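Long-range contacts in reticulocyte binding protein (Streptococcus agalactiae COH1, PDB 3FAW), which probably hydrolyses alpha-1,6 linkages in pullulan and related alpha-glucans as a secreted pullulanase attached to the streptococcal cell wall: residues 273-278 and 293-298; 314-319 and 387-392; 371-376 and 446-451; 452-457 and 479-484. All coordinates share one frame; numbering follows the deposited sequence.

Interaction 1 (273-278 and 293-298); sequences AHVRDF and GTFAAF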
loop_
_atom_site.group_PDB
_atom_site.type_symbol
_atom_site.label_atom_id
_atom_site.label_comp_id
_atom_site.label_asym_id
_atom_site.label_seq_id
_atom_site.Cartn_x
_atom_site.Cartn_y
_atom_site.Cartn_z
ATOM N N ALA A 273 -1.997 -3.122 10.426
ATOM C CA ALA A 273 -0.963 -3.792 11.226
ATOM C C ALA A 273 0.142 -4.446 10.382
ATOM O O ALA A 273 -0.097 -4.933 9.273
ATOM C CB ALA A 273 -1.607 -4.840 12.134
ATOM N N HIS A 274 1.354 -4.442 10.932
ATOM C CA HIS A 274 2.497 -5.186 10.405
ATOM C C HIS A 274 2.592 -6.516 11.181
ATOM O O HIS A 274 2.458 -6.536 12.406
ATOM C CB HIS A 274 3.755 -4.342 10.614
ATOM C CG HIS A 274 4.980 -4.860 9.931
ATOM N ND1 HIS A 274 5.724 -5.909 10.428
ATOM C CD2 HIS A 274 5.626 -4.435 8.821
ATOM C CE1 HIS A 274 6.760 -6.124 9.637
ATOM N NE2 HIS A 274 6.724 -5.242 8.654
ATOM N N VAL A 275 2.809 -7.617 10.462
ATOM C CA VAL A 275 2.755 -8.969 11.050
ATOM C C VAL A 275 3.805 -9.200 12.141
ATOM O O VAL A 275 3.543 -9.895 13.129
ATOM C CB VAL A 275 2.892 -10.064 9.963
ATOM C CG1 VAL A 275 2.970 -11.454 10.591
ATOM C CG2 VAL A 275 1.724 -9.988 8.990
ATOM N N ARG A 276 4.989 -8.625 11.950
ATOM C CA ARG A 276 6.039 -8.635 12.969
ATOM C C ARG A 276 5.626 -7.817 14.198
ATOM O O ARG A 276 5.609 -8.336 15.320
ATOM C CB ARG A 276 7.343 -8.076 12.389
ATOM C CG ARG A 276 8.526 -8.047 13.357
ATOM C CD ARG A 276 9.004 -9.443 13.681
ATOM N NE ARG A 276 10.235 -9.434 14.470
ATOM C CZ ARG A 276 10.959 -10.512 14.767
ATOM N NH1 ARG A 276 10.597 -11.719 14.341
ATOM N NH2 ARG A 276 12.057 -10.380 15.491
ATOM N N ASP A 277 5.293 -6.545 13.969
ATOM C CA ASP A 277 4.944 -5.604 15.047
ATOM C C ASP A 277 3.941 -6.176 16.038
ATOM O O ASP A 277 4.089 -6.019 17.252
ATOM C CB ASP A 277 4.322 -4.318 14.475
ATOM C CG ASP A 277 5.290 -3.500 13.637
ATOM O OD1 ASP A 277 6.476 -3.878 13.511
ATOM O OD2 ASP A 277 4.843 -2.466 13.093
ATOM N N PHE A 278 2.909 -6.821 15.504
ATOM C CA PHE A 278 1.723 -7.169 16.275
ATOM C C PHE A 278 1.966 -8.244 17.338
ATOM O O PHE A 278 1.148 -8.394 18.244
ATOM C CB PHE A 278 0.597 -7.608 15.328
ATOM C CG PHE A 278 -0.784 -7.586 15.948
ATOM C CD1 PHE A 278 -1.260 -6.451 16.594
ATOM C CD2 PHE A 278 -1.622 -8.692 15.847
ATOM C CE1 PHE A 278 -2.533 -6.424 17.147
ATOM C CE2 PHE A 278 -2.896 -8.672 16.396
ATOM C CZ PHE A 278 -3.353 -7.531 17.045
ATOM N N GLY A 293 6.129 -12.950 15.618
ATOM C CA GLY A 293 6.200 -12.238 14.345
ATOM C C GLY A 293 5.833 -13.053 13.118
ATOM O O GLY A 293 6.264 -12.730 12.014
ATOM N N THR A 294 5.033 -14.100 13.310
ATOM C CA THR A 294 4.596 -14.971 12.220
ATOM C C THR A 294 3.083 -14.883 12.027
ATOM O O THR A 294 2.372 -14.358 12.888
ATOM C CB THR A 294 4.972 -16.450 12.493
ATOM O OG1 THR A 294 4.287 -16.920 13.662
ATOM C CG2 THR A 294 6.487 -16.615 12.685
ATOM N N PHE A 295 2.604 -15.398 10.891
ATOM C CA PHE A 295 1.165 -15.520 10.621
ATOM C C PHE A 295 0.461 -16.313 11.722
ATOM O O PHE A 295 -0.642 -15.956 12.142
ATOM C CB PHE A 295 0.903 -16.226 9.276
ATOM C CG PHE A 295 1.419 -15.483 8.066
ATOM C CD1 PHE A 295 1.087 -14.152 7.850
ATOM C CD2 PHE A 295 2.214 -16.128 7.125
ATOM C CE1 PHE A 295 1.558 -13.469 6.734
ATOM C CE2 PHE A 295 2.682 -15.454 6.006
ATOM C CZ PHE A 295 2.350 -14.121 5.811
ATOM N N ALA A 296 1.107 -17.389 12.168
ATOM C CA ALA A 296 0.558 -18.288 13.187
ATOM C C ALA A 296 0.423 -17.624 14.563
ATOM O O ALA A 296 -0.513 -17.928 15.308
ATOM C CB ALA A 296 1.417 -19.547 13.290
ATOM N N ALA A 297 1.356 -16.733 14.902
ATOM C CA ALA A 297 1.279 -15.966 16.152
ATOM C C ALA A 297 0.191 -14.888 16.073
ATOM O O ALA A 297 -0.568 -14.686 17.029
ATOM C CB ALA A 297 2.636 -15.333 16.477
ATOM N N PHE A 298 0.124 -14.201 14.932
ATOM C CA PHE A 298 -0.890 -13.162 14.696
ATOM C C PHE A 298 -2.298 -13.665 15.030
ATOM O O PHE A 298 -3.085 -12.946 15.645
ATOM C CB PHE A 298 -0.836 -12.686 13.235
ATOM C CG PHE A 298 -1.456 -11.326 13.000
ATOM C CD1 PHE A 298 -0.655 -10.235 12.677
ATOM C CD2 PHE A 298 -2.836 -11.141 13.078
ATOM C CE1 PHE A 298 -1.214 -8.981 12.440
ATOM C CE2 PHE A 298 -3.404 -9.886 12.848
ATOM C CZ PHE A 298 -2.587 -8.804 12.526
HETATM O O HOH W 1 2.285 -11.865 14.214
HETATM O O HOH W 2 8.798 -12.142 11.632
#
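F278 places CD2 over the middle of one face of the F298 ring, 3.3 Å above its plane, and this is the tight end of the contact. The two rings form an oblique aromatic pair, centroids 4.5 Å apart and planes at 37°. F298 reaches across because its CG turns opposite the backbone N (chi1 -159°), carrying the ring off the short helix toward the other segment. Its edge is filled as well: A273 CB approaches F298 CZ at 4.1 Å, and the CA of V275 lies near the ring plane. The V275 methyls split their work, CG1 resting on the T294 carbonyl carbon at 3.7 Å and CG2 meeting F295. In the alpha-amylase type (beta/alpha)8 barrel, segment 273-278 leaves the first barrel strand, 269-273, and helix 295-298 follows in the chain. T294 caps that helix, its OG1 accepting from A297 N at 3.2 Å while also bonding to Q291 O. Away from the ring pair the contact is polar and looser, bridged by two waters, though still buried. One water donates to V275 O (2.6 Å) and to T294 O (2.8 Å), tying two carbonyls that cannot bond each other. A second water links R276 NH1 to G293 O. The backbones also come close, R276 CA lying 3.9 Å from the bare CA of G293, while the guanidinium of R276 continues to a salt bridge with D668.

Interaction 2 (314-319 and 387-392); sequences QLLPVL and ILDVVY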
loop_
_atom_site.group_PDB
_atom_site.type_symbol
_atom_site.label_atom_id
_atom_site.label_comp_id
_atom_site.label_asym_id
_atom_site.label_seq_id
_atom_site.Cartn_x
_atom_site.Cartn_y
_atom_site.Cartn_z
ATOM N N GLN A 314 -5.819 -4.737 7.807
ATOM C CA GLN A 314 -4.887 -4.455 6.722
ATOM C C GLN A 314 -3.469 -4.851 7.113
ATOM O O GLN A 314 -2.940 -4.375 8.123
ATOM C CB GLN A 314 -4.933 -2.974 6.361
ATOM C CG GLN A 314 -4.043 -2.585 5.187
ATOM C CD GLN A 314 -4.281 -1.159 4.739
ATOM O OE1 GLN A 314 -5.412 -0.776 4.408
ATOM N NE2 GLN A 314 -3.216 -0.357 4.730
ATOM N N LEU A 315 -2.853 -5.720 6.313
ATOM C CA LEU A 315 -1.492 -6.178 6.578
ATOM C C LEU A 315 -0.489 -5.477 5.671
ATOM O O LEU A 315 -0.657 -5.446 4.450
ATOM C CB LEU A 315 -1.375 -7.691 6.384
ATOM C CG LEU A 315 -2.287 -8.555 7.262
ATOM C CD1 LEU A 315 -2.165 -10.013 6.853
ATOM C CD2 LEU A 315 -1.969 -8.374 8.742
ATOM N N LEU A 316 0.560 -4.928 6.276
ATOM C CA LEU A 316 1.700 -4.412 5.520
ATOM C C LEU A 316 2.267 -5.527 4.627
ATOM O O LEU A 316 2.009 -6.707 4.881
ATOM C CB LEU A 316 2.768 -3.828 6.467
ATOM C CG LEU A 316 2.541 -2.351 6.836
ATOM C CD1 LEU A 316 1.412 -2.205 7.863
ATOM C CD2 LEU A 316 3.822 -1.676 7.331
ATOM N N PRO A 317 3.027 -5.162 3.573
ATOM C CA PRO A 317 3.408 -6.102 2.515
ATOM C C PRO A 317 3.859 -7.503 2.964
ATOM O O PRO A 317 4.932 -7.661 3.548
ATOM C CB PRO A 317 4.545 -5.362 1.798
ATOM C CG PRO A 317 4.158 -3.947 1.918
ATOM C CD PRO A 317 3.582 -3.821 3.308
ATOM N N VAL A 318 3.022 -8.502 2.688
ATOM C CA VAL A 318 3.337 -9.899 2.987
ATOM C C VAL A 318 3.961 -10.612 1.778
ATOM O O VAL A 318 4.472 -11.724 1.911
ATOM C CB VAL A 318 2.086 -10.687 3.491
ATOM C CG1 VAL A 318 1.520 -10.044 4.756
ATOM C CG2 VAL A 318 1.019 -10.785 2.412
ATOM N N LEU A 319 3.920 -9.983 0.605
ATOM C CA LEU A 319 4.627 -10.523 -0.567
ATOM C C LEU A 319 6.136 -10.333 -0.419
ATOM O O LEU A 319 6.587 -9.467 0.332
ATOM C CB LEU A 319 4.114 -9.899 -1.862
ATOM C CG LEU A 319 2.688 -10.362 -2.201
ATOM C CD1 LEU A 319 1.927 -9.277 -2.914
ATOM C CD2 LEU A 319 2.688 -11.652 -3.020
ATOM N N ILE A 387 -7.256 -7.242 4.310
ATOM C CA ILE A 387 -6.843 -6.389 3.198
ATOM C C ILE A 387 -5.326 -6.481 3.068
ATOM O O ILE A 387 -4.619 -6.370 4.061
ATOM C CB ILE A 387 -7.235 -4.905 3.429
ATOM C CG1 ILE A 387 -8.754 -4.747 3.494
ATOM C CG2 ILE A 387 -6.655 -4.013 2.324
ATOM C CD1 ILE A 387 -9.217 -3.345 3.824
ATOM N N LEU A 388 -4.829 -6.686 1.850
ATOM C CA LEU A 388 -3.383 -6.765 1.611
ATOM C C LEU A 388 -2.819 -5.468 1.039
ATOM O O LEU A 388 -3.312 -4.943 0.044
ATOM C CB LEU A 388 -3.044 -7.913 0.653
ATOM C CG LEU A 388 -3.320 -9.340 1.133
ATOM C CD1 LEU A 388 -2.755 -10.344 0.136
ATOM C CD2 LEU A 388 -2.748 -9.583 2.524
ATOM N N ASP A 389 -1.773 -4.970 1.685
ATOM C CA ASP A 389 -0.966 -3.876 1.165
ATOM C C ASP A 389 -0.120 -4.416 0.006
ATOM O O ASP A 389 0.568 -5.424 0.163
ATOM C CB ASP A 389 -0.069 -3.340 2.284
ATOM C CG ASP A 389 0.529 -1.992 1.973
ATOM O OD1 ASP A 389 0.651 -1.632 0.788
ATOM O OD2 ASP A 389 0.885 -1.284 2.935
ATOM N N VAL A 390 -0.184 -3.748 -1.145
ATOM C CA VAL A 390 0.495 -4.202 -2.367
ATOM C C VAL A 390 1.264 -3.051 -3.018
ATOM O O VAL A 390 0.822 -1.907 -2.988
ATOM C CB VAL A 390 -0.499 -4.814 -3.389
ATOM C CG1 VAL A 390 -1.101 -6.099 -2.846
ATOM C CG2 VAL A 390 -1.600 -3.811 -3.754
ATOM N N VAL A 391 2.406 -3.377 -3.618
ATOM C CA VAL A 391 3.432 -2.382 -3.953
ATOM C C VAL A 391 3.905 -2.491 -5.408
ATOM O O VAL A 391 5.076 -2.767 -5.674
ATOM C CB VAL A 391 4.655 -2.526 -3.010
ATOM C CG1 VAL A 391 5.557 -1.287 -3.096
ATOM C CG2 VAL A 391 4.207 -2.773 -1.563
ATOM N N TYR A 392 2.997 -2.239 -6.344
ATOM C CA TYR A 392 3.303 -2.362 -7.775
ATOM C C TYR A 392 4.018 -1.137 -8.362
ATOM O O TYR A 392 4.464 -1.176 -9.509
ATOM C CB TYR A 392 2.026 -2.630 -8.567
ATOM C CG TYR A 392 1.303 -3.878 -8.131
ATOM C CD1 TYR A 392 1.745 -5.136 -8.530
ATOM C CD2 TYR A 392 0.176 -3.805 -7.317
ATOM C CE1 TYR A 392 1.083 -6.291 -8.126
ATOM C CE2 TYR A 392 -0.495 -4.955 -6.913
ATOM C CZ TYR A 392 -0.035 -6.196 -7.318
ATOM O OH TYR A 392 -0.695 -7.339 -6.911
HETATM O O HOH W 3 -0.610 -1.343 5.122
HETATM O O HOH W 4 0.082 -7.208 2.067
HETATM O O HOH W 5 2.627 -7.111 -0.477
#
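With chi1 at -165°, the CG of D389 lies trans to its amide nitrogen, which lays the carboxylate alongside the P317 ring, and Q314, extended from chi1 -177° onward, runs across I387. Both belong to neighbouring parallel strands, 312-315 and 385-390, the second and third of the (beta/alpha)8 barrel. L315 is held through both its N-H and its C=O: N donates to I387 O at 2.9 Å, and O accepts from D389 N at 3.0 Å. Q314 and I387 share the face turned into the barrel, while L315 and L388 point to the other, where the V318 side chain crosses that of L388 at about a right angle, V318 CG2 to L388 CD2 4.0 Å.

After L315 the first chain leaves the sheet while the other strand runs on to V390; P317 CG meets V391 CG2 at 3.7 Å. The carboxylate of D389 is held from several directions, OD1 by a salt bridge to R455 and OD2 by the hydroxyl of Y346. The amide of Q314 is less evenly served: its buried OE1 finds no polar partner in the model and sits beside the CG2 methyl of I387. Its nitrogen does better, because a water accepts from Q314 NE2 at 2.8 Å and donates to D389 OD2 at 2.6 Å.

Interaction 3 (371-376 and 446-451); sequences ELKQLI and TSEFKV
The ring of F449 carries L372 over one face, with the leucine CD2 4.0 Å from F449 CD1, while the aliphatic stem of K373 meets it obliquely, K373 CG lying 3.6 Å from the same CD1. Leucine and lysine, successive residues of one helix, thus meet at a single corner of the ring. I376, one turn further on, crosses the F449 side chain at about a right angle near its CB; both its CG2 and its CD1 touch the backbone O of F449, and CD1 also reaches F449 CB at 4.0 Å. The two helices involved, 367-381 and 432-449, belong to the layer that surrounds the strands of the (beta/alpha)8 barrel. Toward the partly exposed side the contact turns ionic. Fully extended beyond CG, K373 brings its NZ to E448 OE2 in a 2.7 Å salt bridge that uses the anti lone pair of the oxygen. E448 meets it by bending at chi2 (56°). The same ammonium group also donates to the carbonyls of L249 and P246, so three acceptors fix it. Just past the helix the backbone of K450 takes a positive phi of 55°, and its chain curls back, NZ bonding S447 O at 2.8 Å.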
loop_
_atom_site.group_PDB
_atom_site.type_symbol
_atom_site.label_atom_id
_atom_site.label_comp_id
_atom_site.label_asym_id
_atom_site.label_seq_id
_atom_site.Cartn_x
_atom_site.Cartn_y
_atom_site.Cartn_z
ATOM N N GLU A 371 0.108 -21.200 5.888
ATOM C CA GLU A 371 0.087 -20.346 7.078
ATOM C C GLU A 371 -0.717 -19.049 6.902
ATOM O O GLU A 371 -1.403 -18.627 7.831
ATOM C CB GLU A 371 1.513 -20.010 7.506
ATOM C CG GLU A 371 2.287 -21.192 8.062
ATOM C CD GLU A 371 3.775 -20.926 8.113
ATOM O OE1 GLU A 371 4.368 -20.623 7.056
ATOM O OE2 GLU A 371 4.354 -21.010 9.211
ATOM N N LEU A 372 -0.629 -18.419 5.728
ATOM C CA LEU A 372 -1.410 -17.202 5.464
ATOM C C LEU A 372 -2.895 -17.533 5.273
ATOM O O LEU A 372 -3.761 -16.806 5.752
ATOM C CB LEU A 372 -0.870 -16.431 4.251
ATOM C CG LEU A 372 -1.588 -15.104 3.928
ATOM C CD1 LEU A 372 -1.592 -14.159 5.138
ATOM C CD2 LEU A 372 -0.967 -14.411 2.716
ATOM N N LYS A 373 -3.182 -18.625 4.570
ATOM C CA LYS A 373 -4.557 -19.095 4.417
ATOM C C LYS A 373 -5.221 -19.378 5.767
ATOM O O LYS A 373 -6.396 -19.069 5.960
ATOM C CB LYS A 373 -4.608 -20.356 3.548
ATOM C CG LYS A 373 -4.478 -20.119 2.045
ATOM C CD LYS A 373 -4.615 -21.439 1.312
ATOM C CE LYS A 373 -4.486 -21.309 -0.185
ATOM N NZ LYS A 373 -5.080 -22.504 -0.866
ATOM N N GLN A 374 -4.469 -19.967 6.692
ATOM C CA GLN A 374 -4.989 -20.313 8.016
ATOM C C GLN A 374 -5.291 -19.062 8.837
ATOM O O GLN A 374 -6.351 -18.963 9.456
ATOM C CB GLN A 374 -4.005 -21.218 8.769
ATOM C CG GLN A 374 -4.523 -21.750 10.113
ATOM C CD GLN A 374 -5.707 -22.693 9.966
ATOM O OE1 GLN A 374 -6.781 -22.455 10.523
ATOM N NE2 GLN A 374 -5.516 -23.765 9.213
ATOM N N LEU A 375 -4.358 -18.113 8.840
ATOM C CA LEU A 375 -4.579 -16.814 9.472
ATOM C C LEU A 375 -5.834 -16.130 8.910
ATOM O O LEU A 375 -6.636 -15.590 9.666
ATOM C CB LEU A 375 -3.359 -15.903 9.272
ATOM C CG LEU A 375 -3.513 -14.439 9.703
ATOM C CD1 LEU A 375 -3.849 -14.348 11.187
ATOM C CD2 LEU A 375 -2.256 -13.640 9.379
ATOM N N ILE A 376 -5.995 -16.163 7.588
ATOM C CA ILE A 376 -7.130 -15.512 6.921
ATOM C C ILE A 376 -8.455 -16.217 7.251
ATOM O O ILE A 376 -9.474 -15.564 7.464
ATOM C CB ILE A 376 -6.907 -15.424 5.389
ATOM C CG1 ILE A 376 -5.818 -14.389 5.081
ATOM C CG2 ILE A 376 -8.191 -15.038 4.675
ATOM C CD1 ILE A 376 -5.393 -14.329 3.616
ATOM N N THR A 446 -6.743 -12.715 -4.636
ATOM C CA THR A 446 -8.170 -12.696 -4.308
ATOM C C THR A 446 -8.763 -14.103 -4.262
ATOM O O THR A 446 -9.347 -14.498 -3.260
ATOM C CB THR A 446 -8.997 -11.861 -5.318
ATOM O OG1 THR A 446 -8.467 -10.536 -5.404
ATOM C CG2 THR A 446 -10.450 -11.782 -4.880
ATOM N N SER A 447 -8.611 -14.848 -5.353
ATOM C CA SER A 447 -9.271 -16.143 -5.494
ATOM C C SER A 447 -8.592 -17.258 -4.685
ATOM O O SER A 447 -9.276 -18.134 -4.156
ATOM C CB SER A 447 -9.380 -16.541 -6.974
ATOM O OG SER A 447 -8.102 -16.713 -7.556
ATOM N N GLU A 448 -7.263 -17.220 -4.584
ATOM C CA GLU A 448 -6.517 -18.266 -3.871
ATOM C C GLU A 448 -6.555 -18.076 -2.350
ATOM O O GLU A 448 -6.836 -19.019 -1.613
ATOM C CB GLU A 448 -5.060 -18.320 -4.350
ATOM C CG GLU A 448 -4.298 -19.565 -3.894
ATOM C CD GLU A 448 -4.979 -20.855 -4.318
ATOM O OE1 GLU A 448 -5.361 -20.966 -5.499
ATOM O OE2 GLU A 448 -5.136 -21.759 -3.470
ATOM N N PHE A 449 -6.260 -16.863 -1.885
ATOM C CA PHE A 449 -6.224 -16.575 -0.442
ATOM C C PHE A 449 -7.539 -15.995 0.118
ATOM O O PHE A 449 -7.648 -15.752 1.321
ATOM C CB PHE A 449 -5.035 -15.662 -0.120
ATOM C CG PHE A 449 -3.694 -16.322 -0.320
ATOM C CD1 PHE A 449 -3.119 -17.083 0.691
ATOM C CD2 PHE A 449 -3.010 -16.193 -1.525
ATOM C CE1 PHE A 449 -1.879 -17.697 0.509
ATOM C CE2 PHE A 449 -1.774 -16.802 -1.715
ATOM C CZ PHE A 449 -1.207 -17.555 -0.701
ATOM N N LYS A 450 -8.533 -15.808 -0.756
ATOM C CA LYS A 450 -9.846 -15.235 -0.398
ATOM C C LYS A 450 -9.724 -13.869 0.283
ATOM O O LYS A 450 -10.351 -13.605 1.316
ATOM C CB LYS A 450 -10.669 -16.207 0.458
ATOM C CG LYS A 450 -10.870 -17.581 -0.164
ATOM C CD LYS A 450 -11.592 -17.534 -1.502
ATOM C CE LYS A 450 -11.821 -18.937 -2.047
ATOM N NZ LYS A 450 -11.875 -18.971 -3.530
ATOM N N VAL A 451 -8.915 -13.004 -0.324
ATOM C CA VAL A 451 -8.657 -11.669 0.202
ATOM C C VAL A 451 -9.870 -10.762 -0.037
ATOM O O VAL A 451 -10.525 -10.837 -1.082
ATOM C CB VAL A 451 -7.378 -11.066 -0.432
ATOM C CG1 VAL A 451 -7.195 -9.617 -0.026
ATOM C CG2 VAL A 451 -6.169 -11.893 -0.031
#

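Interaction 4 (452-457 and 479-484); sequences DGFRFD and PNMIMI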
loop_
_atom_site.group_PDB
_atom_site.type_symbol
_atom_site.label_atom_id
_atom_site.label_comp_id
_atom_site.label_asym_id
_atom_site.label_seq_id
_atom_site.Cartn_x
_atom_site.Cartn_y
_atom_site.Cartn_z
ATOM N N ASP A 452 -10.171 -9.917 0.945
ATOM C CA ASP A 452 -11.395 -9.117 0.926
ATOM C C ASP A 452 -11.174 -7.687 0.437
ATOM O O ASP A 452 -12.133 -6.953 0.213
ATOM C CB ASP A 452 -12.018 -9.109 2.313
ATOM C CG ASP A 452 -12.258 -10.504 2.832
ATOM O OD1 ASP A 452 -13.182 -11.174 2.320
ATOM O OD2 ASP A 452 -11.508 -10.933 3.734
ATOM N N GLY A 453 -9.914 -7.300 0.271
ATOM C CA GLY A 453 -9.581 -5.975 -0.224
ATOM C C GLY A 453 -8.095 -5.780 -0.418
ATOM O O GLY A 453 -7.298 -6.626 -0.020
ATOM N N PHE A 454 -7.729 -4.658 -1.033
ATOM C CA PHE A 454 -6.331 -4.326 -1.307
ATOM C C PHE A 454 -6.054 -2.849 -1.045
ATOM O O PHE A 454 -6.917 -1.995 -1.299
ATOM C CB PHE A 454 -5.979 -4.653 -2.767
ATOM C CG PHE A 454 -6.031 -6.118 -3.087
ATOM C CD1 PHE A 454 -4.925 -6.932 -2.868
ATOM C CD2 PHE A 454 -7.189 -6.686 -3.600
ATOM C CE1 PHE A 454 -4.974 -8.286 -3.160
ATOM C CE2 PHE A 454 -7.248 -8.035 -3.887
ATOM C CZ PHE A 454 -6.141 -8.840 -3.665
ATOM N N ARG A 455 -4.855 -2.557 -0.540
ATOM C CA ARG A 455 -4.364 -1.180 -0.405
ATOM C C ARG A 455 -3.167 -0.967 -1.320
ATOM O O ARG A 455 -2.173 -1.672 -1.204
ATOM C CB ARG A 455 -3.947 -0.848 1.035
ATOM C CG ARG A 455 -3.785 0.660 1.263
ATOM C CD ARG A 455 -2.570 1.087 2.073
ATOM N NE ARG A 455 -1.299 0.871 1.396
ATOM C CZ ARG A 455 -0.191 1.598 1.576
ATOM N NH1 ARG A 455 -0.150 2.638 2.397
ATOM N NH2 ARG A 455 0.899 1.285 0.900
ATOM N N PHE A 456 -3.254 0.019 -2.209
ATOM C CA PHE A 456 -2.183 0.292 -3.163
ATOM C C PHE A 456 -1.210 1.364 -2.658
ATOM O O PHE A 456 -1.606 2.480 -2.337
ATOM C CB PHE A 456 -2.752 0.723 -4.514
ATOM C CG PHE A 456 -3.430 -0.388 -5.275
ATOM C CD1 PHE A 456 -2.685 -1.275 -6.040
ATOM C CD2 PHE A 456 -4.813 -0.532 -5.245
ATOM C CE1 PHE A 456 -3.309 -2.297 -6.750
ATOM C CE2 PHE A 456 -5.442 -1.547 -5.951
ATOM C CZ PHE A 456 -4.692 -2.430 -6.704
ATOM N N ASP A 457 0.066 0.996 -2.595
ATOM C CA ASP A 457 1.132 1.919 -2.251
ATOM C C ASP A 457 1.390 2.830 -3.451
ATOM O O ASP A 457 1.478 2.358 -4.590
ATOM C CB ASP A 457 2.403 1.142 -1.891
ATOM C CG ASP A 457 3.454 2.012 -1.229
ATOM O OD1 ASP A 457 3.239 2.477 -0.087
ATOM O OD2 ASP A 457 4.507 2.221 -1.852
ATOM N N PRO A 479 -17.704 -10.166 -4.993
ATOM C CA PRO A 479 -18.651 -9.045 -5.050
ATOM C C PRO A 479 -18.518 -8.002 -3.929
ATOM O O PRO A 479 -18.903 -6.850 -4.130
ATOM C CB PRO A 479 -20.018 -9.738 -4.940
ATOM C CG PRO A 479 -19.798 -11.092 -5.458
ATOM C CD PRO A 479 -18.403 -11.464 -5.051
ATOM N N ASN A 480 -18.002 -8.409 -2.766
ATOM C CA ASN A 480 -17.807 -7.504 -1.627
ATOM C C ASN A 480 -16.425 -6.827 -1.591
ATOM O O ASN A 480 -16.092 -6.136 -0.623
ATOM C CB ASN A 480 -18.047 -8.257 -0.313
ATOM C CG ASN A 480 -19.507 -8.654 -0.114
ATOM O OD1 ASN A 480 -19.802 -9.693 0.478
ATOM N ND2 ASN A 480 -20.423 -7.826 -0.599
ATOM N N MET A 481 -15.637 -7.015 -2.646
ATOM C CA MET A 481 -14.288 -6.444 -2.748
ATOM C C MET A 481 -14.273 -4.941 -2.475
ATOM O O MET A 481 -15.128 -4.195 -2.968
ATOM C CB MET A 481 -13.730 -6.725 -4.149
ATOM C CG MET A 481 -12.405 -6.053 -4.500
ATOM S SD MET A 481 -11.002 -6.653 -3.549
ATOM C CE MET A 481 -11.183 -8.431 -3.702
ATOM N N ILE A 482 -13.305 -4.495 -1.678
ATOM C CA ILE A 482 -13.038 -3.063 -1.543
ATOM C C ILE A 482 -11.569 -2.774 -1.805
ATOM O O ILE A 482 -10.702 -3.590 -1.504
ATOM C CB ILE A 482 -13.483 -2.493 -0.171
ATOM C CG1 ILE A 482 -12.705 -3.121 0.989
ATOM C CG2 ILE A 482 -14.985 -2.697 0.019
ATOM C CD1 ILE A 482 -12.951 -2.411 2.322
ATOM N N MET A 483 -11.290 -1.613 -2.380
ATOM C CA MET A 483 -9.905 -1.209 -2.622
ATOM C C MET A 483 -9.677 0.226 -2.183
ATOM O O MET A 483 -10.564 1.077 -2.302
ATOM C CB MET A 483 -9.541 -1.375 -4.101
ATOM C CG MET A 483 -9.308 -2.820 -4.521
ATOM S SD MET A 483 -8.972 -3.003 -6.285
ATOM C CE MET A 483 -8.534 -4.742 -6.358
ATOM N N ILE A 484 -8.481 0.479 -1.666
ATOM C CA ILE A 484 -8.049 1.823 -1.310
ATOM C C ILE A 484 -6.586 2.011 -1.725
ATOM O O ILE A 484 -5.906 1.050 -2.083
ATOM C CB ILE A 484 -8.222 2.096 0.204
ATOM C CG1 ILE A 484 -7.261 1.230 1.025
ATOM C CG2 ILE A 484 -9.658 1.822 0.641
ATOM C CD1 ILE A 484 -7.296 1.509 2.508
HETATM O O HOH W 6 -14.343 -6.611 1.414
#
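Strands 453-456 and 482-485, with helix 464-477 between them, form a beta-alpha-beta crossover, and this contact joins its two strands as parallel neighbours in the (beta/alpha)8 barrel. Residues 453-457 spell GFRFD, which resembles the conserved motif at this strand in alpha-amylase relatives. Bonding begins with a weak link from I482 N to D452 O at 3.3 Å, where a water also bridges D452 O and N480 O. It tightens along the strands: F454 N to I482 O, then I484 N to F454 O at 2.9 Å, then F456 N to I484 O at 2.8 Å. On the helix-covered face two methionines serve two phenylalanines. M481, bent at chi2 (67°) and chi3 (49°), curls its SD against the edge of the F454 ring, 5.0 Å from the centroid. M483 instead stays extended, lying beside F454 with CE 3.6 Å from F454 CD2 and setting SD at the edge of F456, 5.2 Å from that centroid. Toward the barrel interior, R455 CG packs on I484 CG1 at 3.5 Å, and R455 NH2 forms a salt bridge with D457 OD1. Because both sulfurs lie at ring edges, the Met-aromatic contacts probably add a mild electrostatic attraction between sulfur and the ring-edge hydrogens to an otherwise apolar side-chain layer.

Interactions 1, 2 and 4 follow the barrel sheet round: A273 N meets Q314 O at 2.8 Å, and V390 N meets R455 O at 2.9 Å, so five successive strands are joined. Interaction 3 belongs to the outer layer and touches all the others. There L372 CD1 reaches F295 CE1 at 3.6 Å, V451 CG2 meets L388 CD1 at 3.8 Å, and M481 CE lies 3.6 Å from V451 O. Interactions 1 and 4, with centres 20 Å apart, do not touch. As in related amylases, the active site probably lies at the C-terminal ends of the strands, toward D389 and D457. The side chain of H274 lies about 9 Å from a bound calcium ion.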